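Local coordinates for protein NADP-dependent glyceraldehyde-3-phosphate dehydrogenase (Bacillus halodurans, PDB 3PRL) that probably oxidises glyceraldehyde 3-phosphate to 3-phosphoglycerate with NADP+ as cofactor, without phosphorylation, as an aldehyde dehydrogenase family member, at residues Q319-S324 / D328-P333. Residues are numbered along the deposited sequence; the frame is centred on the assembly and turned at random.
Sequences QLTVGS and DADITP
Thr321 and Asp330 grip each other's backbones reciprocally through two hydrogen bonds. Thr321 N donates to Asp330 OD2 over 3.1 Å, almost straight and on the anti lone pair of that oxygen. In return, Asp330 N hydrogen-bonds to Thr321 OG1 at 3.2 Å. With CG anti to its own carbonyl carbon (chi1 -61°), the Asp330 carboxylate lies across the Thr321 side chain. Without the carboxylate, as with an alanine in place of Asp330, Thr321 N is likely to lose this acceptor, and with it the side-chain half of the reciprocal pair. Beside this clasp, Ile331 N hydrogen-bonds to Thr321 O and Gly323 N to Ile331 O (3.2 Å), so Ile331 is hydrogen-bonded to both residues flanking Val322, as in a parallel beta bridge. The Ile331 side chain slants across Leu320, their CD1 methyls 3.9 Å apart, and Val322 CG1 touches Ile331 CB; Pro370 and Phe286 add to this apolar cluster. Farther along, Thr332 turns CG2 onto Gly323 O at 3.2 Å, whereas its OG1 hydrogen-bonds to Ala100 O. Ala329 CB sits against Gly323 N at 3.4 Å. A single parallel bridge thus pins together the two limbs of the loop joining helices 303-317 and 337-352 in the aldehyde dehydrogenase fold, with the Thr332 side chain about 9 Å from that of NADP+-binding Phe162.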
ATOM      1  N   GLN D 319     -14.715  12.548  43.797  1.00 46.20           N
ATOM      2  CA  GLN D 319     -13.585  11.666  44.115  1.00 45.77           C
ATOM      3  C   GLN D 319     -12.259  12.275  43.634  1.00 44.58           C
ATOM      4  O   GLN D 319     -11.179  11.836  44.051  1.00 44.59           O
ATOM      5  CB  GLN D 319     -13.770  10.286  43.464  1.00 45.80           C
ATOM      6  CG  GLN D 319     -14.254   9.151  44.368  1.00 46.16           C
ATOM      7  CD  GLN D 319     -13.809   7.765  43.852  1.00 46.44           C
ATOM      8  OE1 GLN D 319     -13.328   7.626  42.719  1.00 45.13           O
ATOM      9  NE2 GLN D 319     -13.963   6.745  44.690  1.00 46.64           N
ATOM     10  N   LEU D 320     -12.341  13.264  42.739  1.00 43.21           N
ATOM     11  CA  LEU D 320     -11.139  13.923  42.211  1.00 41.51           C
ATOM     12  C   LEU D 320     -10.461  14.763  43.283  1.00 41.19           C
ATOM     13  O   LEU D 320     -11.115  15.557  43.969  1.00 41.30           O
ATOM     14  CB  LEU D 320     -11.456  14.792  40.981  1.00 40.40           C
ATOM     15  CG  LEU D 320     -12.263  14.157  39.849  1.00 37.96           C
ATOM     16  CD1 LEU D 320     -12.635  15.209  38.830  1.00 39.57           C
ATOM     17  CD2 LEU D 320     -11.535  12.972  39.184  1.00 39.51           C
ATOM     18  N   THR D 321      -9.151  14.574  43.416  1.00 40.85           N
ATOM     19  CA  THR D 321      -8.334  15.333  44.359  1.00 41.15           C
ATOM     20  C   THR D 321      -7.891  16.645  43.725  1.00 40.38           C
ATOM     21  O   THR D 321      -7.631  16.707  42.518  1.00 40.16           O
ATOM     22  CB  THR D 321      -7.067  14.547  44.790  1.00 41.60           C
ATOM     23  OG1 THR D 321      -6.222  14.342  43.652  1.00 43.44           O
ATOM     24  CG2 THR D 321      -7.433  13.196  45.389  1.00 44.62           C
ATOM     25  N   VAL D 322      -7.808  17.686  44.550  1.00 40.08           N
ATOM     26  CA  VAL D 322      -7.441  19.034  44.121  1.00 39.17           C
ATOM     27  C   VAL D 322      -6.168  19.498  44.833  1.00 39.36           C
ATOM     28  O   VAL D 322      -6.067  19.383  46.060  1.00 40.04           O
ATOM     29  CB  VAL D 322      -8.580  20.042  44.409  1.00 39.34           C
ATOM     30  CG1 VAL D 322      -9.770  19.765  43.527  1.00 40.89           C
ATOM     31  CG2 VAL D 322      -9.006  20.011  45.906  1.00 42.11           C
ATOM     32  N   GLY D 323      -5.198  20.014  44.075  1.00 38.74           N
ATOM     33  CA  GLY D 323      -3.944  20.496  44.675  1.00 38.72           C
ATOM     34  C   GLY D 323      -2.823  20.798  43.695  1.00 38.14           C
ATOM     35  O   GLY D 323      -3.073  21.123  42.525  1.00 36.83           O
ATOM     36  N   SER D 324      -1.583  20.688  44.174  1.00 38.61           N
ATOM     37  CA  SER D 324      -0.394  20.983  43.352  1.00 38.59           C
ATOM     38  C   SER D 324       0.116  19.818  42.448  1.00 38.88           C
ATOM     39  O   SER D 324      -0.127  18.636  42.740  1.00 38.52           O
ATOM     40  CB  SER D 324       0.729  21.528  44.243  1.00 38.87           C
ATOM     41  OG  SER D 324       1.292  20.512  45.045  1.00 32.86           O
ATOM     42  N   ASP D 328       0.624  15.110  42.543  1.00 40.03           N
ATOM     43  CA  ASP D 328      -0.119  14.232  41.625  1.00 39.24           C
ATOM     44  C   ASP D 328      -1.647  14.367  41.751  1.00 38.77           C
ATOM     45  O   ASP D 328      -2.380  13.387  41.563  1.00 38.72           O
ATOM     46  CB  ASP D 328       0.268  12.758  41.853  1.00 40.21           C
ATOM     47  CG  ASP D 328       1.028  12.162  40.704  1.00 39.14           C
ATOM     48  OD1 ASP D 328       0.587  12.319  39.547  1.00 39.09           O
ATOM     49  OD2 ASP D 328       2.064  11.511  40.962  1.00 40.01           O
ATOM     50  N   ALA D 329      -2.128  15.563  42.080  1.00 38.28           N
ATOM     51  CA  ALA D 329      -3.574  15.818  42.100  1.00 37.76           C
ATOM     52  C   ALA D 329      -4.188  15.637  40.708  1.00 36.58           C
ATOM     53  O   ALA D 329      -3.522  15.857  39.683  1.00 36.20           O
ATOM     54  CB  ALA D 329      -3.867  17.216  42.644  1.00 38.00           C
ATOM     55  N   ASP D 330      -5.449  15.208  40.672  1.00 35.78           N
ATOM     56  CA  ASP D 330      -6.176  15.049  39.406  1.00 34.39           C
ATOM     57  C   ASP D 330      -6.425  16.419  38.773  1.00 33.69           C
ATOM     58  O   ASP D 330      -6.249  16.608  37.558  1.00 33.18           O
ATOM     59  CB  ASP D 330      -7.511  14.327  39.632  1.00 34.43           C
ATOM     60  CG  ASP D 330      -7.339  12.927  40.199  1.00 34.83           C
ATOM     61  OD1 ASP D 330      -6.690  12.086  39.543  1.00 34.32           O
ATOM     62  OD2 ASP D 330      -7.877  12.664  41.297  1.00 35.39           O
ATOM     63  N   ILE D 331      -6.818  17.364  39.627  1.00 33.47           N
ATOM     64  CA  ILE D 331      -7.082  18.732  39.245  1.00 32.83           C
ATOM     65  C   ILE D 331      -6.022  19.665  39.818  1.00 33.21           C
ATOM     66  O   ILE D 331      -5.993  19.937  41.016  1.00 33.88           O
ATOM     67  CB  ILE D 331      -8.486  19.166  39.711  1.00 33.17           C
ATOM     68  CG1 ILE D 331      -9.534  18.064  39.444  1.00 32.76           C
ATOM     69  CG2 ILE D 331      -8.867  20.515  39.099  1.00 32.67           C
ATOM     70  CD1 ILE D 331      -9.827  17.754  37.938  1.00 32.54           C
ATOM     71  N   THR D 332      -5.131  20.139  38.960  1.00 33.06           N
ATOM     72  CA  THR D 332      -4.131  21.119  39.374  1.00 33.21           C
ATOM     73  C   THR D 332      -4.488  22.503  38.827  1.00 33.10           C
ATOM     74  O   THR D 332      -5.475  22.636  38.082  1.00 32.69           O
ATOM     75  CB  THR D 332      -2.690  20.696  38.977  1.00 33.06           C
ATOM     76  OG1 THR D 332      -2.643  20.288  37.604  1.00 32.20           O
ATOM     77  CG2 THR D 332      -2.213  19.552  39.864  1.00 33.23           C
ATOM     78  N   PRO D 333      -3.690  23.533  39.183  1.00 33.38           N
ATOM     79  CA  PRO D 333      -3.978  24.894  38.741  1.00 33.40           C
ATOM     80  C   PRO D 333      -3.915  25.045  37.222  1.00 32.64           C
ATOM     81  O   PRO D 333      -3.120  24.371  36.553  1.00 31.72           O
ATOM     82  CB  PRO D 333      -2.868  25.723  39.406  1.00 33.94           C
ATOM     83  CG  PRO D 333      -2.355  24.870  40.524  1.00 33.46           C
ATOM     84  CD  PRO D 333      -2.468  23.484  40.009  1.00 33.85           C
TER